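Local coordinates for putative lipoprotein (Bacteroides fragilis, PDB 3QNK) that probably binds glycans at the outer membrane as a SusD-like lipoprotein built on an alpha-alpha superhelix, at residues 160-169 / 178-186. Sequence-based numbering, arbitrary orientation.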
loop_
_atom_site.group_PDB
_atom_site.type_symbol
_atom_site.label_atom_id
_atom_site.label_comp_id
_atom_site.label_asym_id
_atom_site.label_seq_id
_atom_site.Cartn_x
_atom_site.Cartn_y
_atom_site.Cartn_z
ATOM N N LEU B 160 -23.870 1.653 -12.816
ATOM C CA LEU B 160 -24.072 0.514 -13.709
ATOM C C LEU B 160 -25.220 0.760 -14.666
ATOM O O LEU B 160 -25.151 0.293 -15.810
ATOM C CB LEU B 160 -24.266 -0.794 -12.942
ATOM C CG LEU B 160 -23.011 -1.321 -12.237
ATOM C CD1 LEU B 160 -23.360 -2.386 -11.248
ATOM C CD2 LEU B 160 -21.951 -1.796 -13.241
ATOM N N LYS B 161 -26.245 1.543 -14.253
ATOM C CA LYS B 161 -27.344 1.933 -15.154
ATOM C C LYS B 161 -26.768 2.786 -16.272
ATOM O O LYS B 161 -27.062 2.521 -17.437
ATOM C CB LYS B 161 -28.464 2.683 -14.407
ATOM C CG LYS B 161 -29.532 3.243 -15.332
ATOM C CD LYS B 161 -30.760 3.749 -14.608
ATOM C CE LYS B 161 -31.519 4.817 -15.379
ATOM N NZ LYS B 161 -31.029 6.196 -15.074
ATOM N N LYS B 162 -25.905 3.775 -15.915
ATOM C CA LYS B 162 -25.256 4.677 -16.877
ATOM C C LYS B 162 -24.368 3.850 -17.814
ATOM O O LYS B 162 -24.441 4.042 -19.022
ATOM C CB LYS B 162 -24.474 5.819 -16.179
ATOM N N ALA B 163 -23.647 2.845 -17.268
ATOM C CA ALA B 163 -22.789 1.919 -18.022
ATOM C C ALA B 163 -23.584 1.135 -19.085
ATOM O O ALA B 163 -23.187 1.176 -20.253
ATOM C CB ALA B 163 -22.081 0.963 -17.083
ATOM N N THR B 164 -24.730 0.475 -18.709
ATOM C CA THR B 164 -25.607 -0.264 -19.663
ATOM C C THR B 164 -26.111 0.657 -20.813
ATOM O O THR B 164 -26.271 0.196 -21.947
ATOM C CB THR B 164 -26.834 -0.902 -18.965
ATOM O OG1 THR B 164 -27.741 0.096 -18.492
ATOM C CG2 THR B 164 -26.468 -1.833 -17.840
ATOM N N GLU B 165 -26.351 1.957 -20.515
ATOM C CA GLU B 165 -26.815 2.934 -21.501
ATOM C C GLU B 165 -25.698 3.377 -22.449
ATOM O O GLU B 165 -25.989 3.681 -23.608
ATOM C CB GLU B 165 -27.395 4.176 -20.809
ATOM C CG GLU B 165 -28.646 3.913 -19.981
ATOM C CD GLU B 165 -29.152 5.020 -19.066
ATOM O OE1 GLU B 165 -28.419 6.010 -18.838
ATOM O OE2 GLU B 165 -30.293 4.881 -18.566
HETATM N N MSE B 166 -24.423 3.415 -21.975
HETATM C CA MSE B 166 -23.284 3.951 -22.748
HETATM C C MSE B 166 -22.312 2.935 -23.348
HETATM O O MSE B 166 -21.526 3.310 -24.220
HETATM C CB MSE B 166 -22.477 4.897 -21.867
HETATM C CG MSE B 166 -23.312 6.041 -21.345
HETATM SE SE MSE B 166 -22.376 7.019 -20.009
HETATM C CE MSE B 166 -21.633 8.359 -21.157
ATOM N N LEU B 167 -22.326 1.690 -22.885
ATOM C CA LEU B 167 -21.393 0.673 -23.381
ATOM C C LEU B 167 -21.927 -0.120 -24.597
ATOM O O LEU B 167 -23.143 -0.342 -24.707
ATOM C CB LEU B 167 -21.033 -0.318 -22.269
ATOM C CG LEU B 167 -20.140 0.206 -21.153
ATOM C CD1 LEU B 167 -19.947 -0.853 -20.075
ATOM C CD2 LEU B 167 -18.815 0.655 -21.683
ATOM N N PRO B 168 -21.024 -0.581 -25.509
ATOM C CA PRO B 168 -21.481 -1.450 -26.610
ATOM C C PRO B 168 -21.669 -2.901 -26.118
ATOM O O PRO B 168 -21.119 -3.276 -25.080
ATOM C CB PRO B 168 -20.341 -1.358 -27.621
ATOM C CG PRO B 168 -19.132 -1.126 -26.799
ATOM C CD PRO B 168 -19.550 -0.416 -25.534
ATOM N N ALA B 169 -22.430 -3.711 -26.860
ATOM C CA ALA B 169 -22.637 -5.113 -26.508
ATOM C C ALA B 169 -21.398 -5.941 -26.861
ATOM O O ALA B 169 -21.115 -6.950 -26.203
ATOM C CB ALA B 169 -23.861 -5.666 -27.221
ATOM N N ARG B 178 -12.364 -5.214 -22.925
ATOM C CA ARG B 178 -13.025 -4.038 -22.352
ATOM C C ARG B 178 -14.387 -4.436 -21.705
ATOM O O ARG B 178 -14.868 -5.558 -21.889
ATOM C CB ARG B 178 -13.230 -2.965 -23.463
ATOM C CG ARG B 178 -11.965 -2.224 -23.957
ATOM C CD ARG B 178 -12.310 -0.913 -24.710
ATOM N NE ARG B 178 -11.155 -0.202 -25.294
ATOM C CZ ARG B 178 -10.349 0.653 -24.646
ATOM N NH1 ARG B 178 -10.534 0.909 -23.355
ATOM N NH2 ARG B 178 -9.340 1.233 -25.283
ATOM N N ALA B 179 -15.003 -3.521 -20.955
ATOM C CA ALA B 179 -16.319 -3.741 -20.366
ATOM C C ALA B 179 -17.411 -3.615 -21.436
ATOM O O ALA B 179 -17.414 -2.664 -22.218
ATOM C CB ALA B 179 -16.554 -2.732 -19.266
ATOM N N THR B 180 -18.343 -4.565 -21.465
ATOM C CA THR B 180 -19.469 -4.567 -22.415
ATOM C C THR B 180 -20.766 -4.209 -21.719
ATOM O O THR B 180 -20.798 -4.106 -20.483
ATOM C CB THR B 180 -19.608 -5.955 -23.058
ATOM O OG1 THR B 180 -19.645 -6.988 -22.038
ATOM C CG2 THR B 180 -18.509 -6.218 -24.090
ATOM N N LYS B 181 -21.844 -4.053 -22.505
ATOM C CA LYS B 181 -23.196 -3.799 -22.019
ATOM C C LYS B 181 -23.590 -4.986 -21.111
ATOM O O LYS B 181 -24.077 -4.786 -19.996
ATOM C CB LYS B 181 -24.123 -3.645 -23.232
ATOM C CG LYS B 181 -25.512 -3.083 -22.998
ATOM C CD LYS B 181 -26.272 -3.093 -24.334
ATOM C CE LYS B 181 -27.175 -1.899 -24.537
ATOM N NZ LYS B 181 -26.439 -0.594 -24.622
ATOM N N GLY B 182 -23.240 -6.194 -21.555
ATOM C CA GLY B 182 -23.455 -7.443 -20.841
ATOM C C GLY B 182 -22.749 -7.494 -19.513
ATOM O O GLY B 182 -23.357 -7.886 -18.513
ATOM N N ALA B 183 -21.467 -7.071 -19.470
ATOM C CA ALA B 183 -20.709 -7.042 -18.218
ATOM C C ALA B 183 -21.402 -6.135 -17.201
ATOM O O ALA B 183 -21.556 -6.524 -16.044
ATOM C CB ALA B 183 -19.282 -6.584 -18.477
ATOM N N ALA B 184 -21.889 -4.960 -17.649
ATOM C CA ALA B 184 -22.581 -4.003 -16.784
ATOM C C ALA B 184 -23.886 -4.602 -16.243
ATOM O O ALA B 184 -24.119 -4.531 -15.039
ATOM C CB ALA B 184 -22.852 -2.715 -17.529
ATOM N N TYR B 185 -24.701 -5.245 -17.109
ATOM C CA TYR B 185 -25.951 -5.872 -16.683
ATOM C C TYR B 185 -25.677 -7.039 -15.749
ATOM O O TYR B 185 -26.370 -7.184 -14.732
ATOM C CB TYR B 185 -26.785 -6.330 -17.887
ATOM C CG TYR B 185 -27.710 -5.267 -18.448
ATOM C CD1 TYR B 185 -28.789 -4.790 -17.706
ATOM C CD2 TYR B 185 -27.564 -4.807 -19.761
ATOM C CE1 TYR B 185 -29.644 -3.815 -18.221
ATOM C CE2 TYR B 185 -28.440 -3.863 -20.303
ATOM C CZ TYR B 185 -29.480 -3.370 -19.530
ATOM O OH TYR B 185 -30.339 -2.428 -20.056
ATOM N N ALA B 186 -24.655 -7.858 -16.073
ATOM C CA ALA B 186 -24.251 -8.992 -15.248
ATOM C C ALA B 186 -23.794 -8.515 -13.851
ATOM O O ALA B 186 -24.246 -9.087 -12.860
ATOM C CB ALA B 186 -23.157 -9.788 -15.932
#
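Lys181, in the first turn of helix 181-194, reaches the C-terminal end of helix 149-166, where its NZ meets the carbonyls of Thr164 and of Leu167, the residue just past the helix. NZ donates to Thr164 O at 2.8 Å, almost head-on to the carbonyl (C=O...N 173°), and more weakly to Leu167 O. CG lies anti to the backbone N (chi1 -167°), which sends the chain toward the helix end, and bends at chi3 and chi4 turn the ammonium in to meet Thr164 O. The charge thus sits at the negative end of the helix dipole, probably a favourable placement. The backbone joins in: Lys181 N donates to Pro168 O (2.8 Å), reaching it from above the carbonyl plane. One turn further along helix 181-194, the Tyr185 ring has the Thr164 methyl CG2 over its centre, 3.5 Å from the centroid and almost exactly on the ring normal, a CH-pi contact. Thr164 OG1 fixes that methyl by donating to Lys161 O (2.7 Å), which also accepts from Glu165 N on the same face of its plane. Ala184 CB packs against both Thr164 CG2 (3.7 Å) and Ala163 CB (3.8 Å), while Leu167 CD1 rests on Ala179 CB and close to Thr180 O. Thr180 is the N-cap of the second helix, its OG1 accepting from Ala183 N (3.1 Å) and also hydrogen-bonded to Tyr213 OH. With small residues at the interface, the two short helical segments approach to 8.3 Å at 157°, an antiparallel helical hairpin consistent with the TPR-like superhelix of SusD proteins. Around this hairpin, helix 101-126 meets Leu160 through Ala116 and Ala179 through Phe113. Helix 198-209 touches Tyr185 through Glu207 and Val208, and strand 238-244 packs on Ala183 and Ala186.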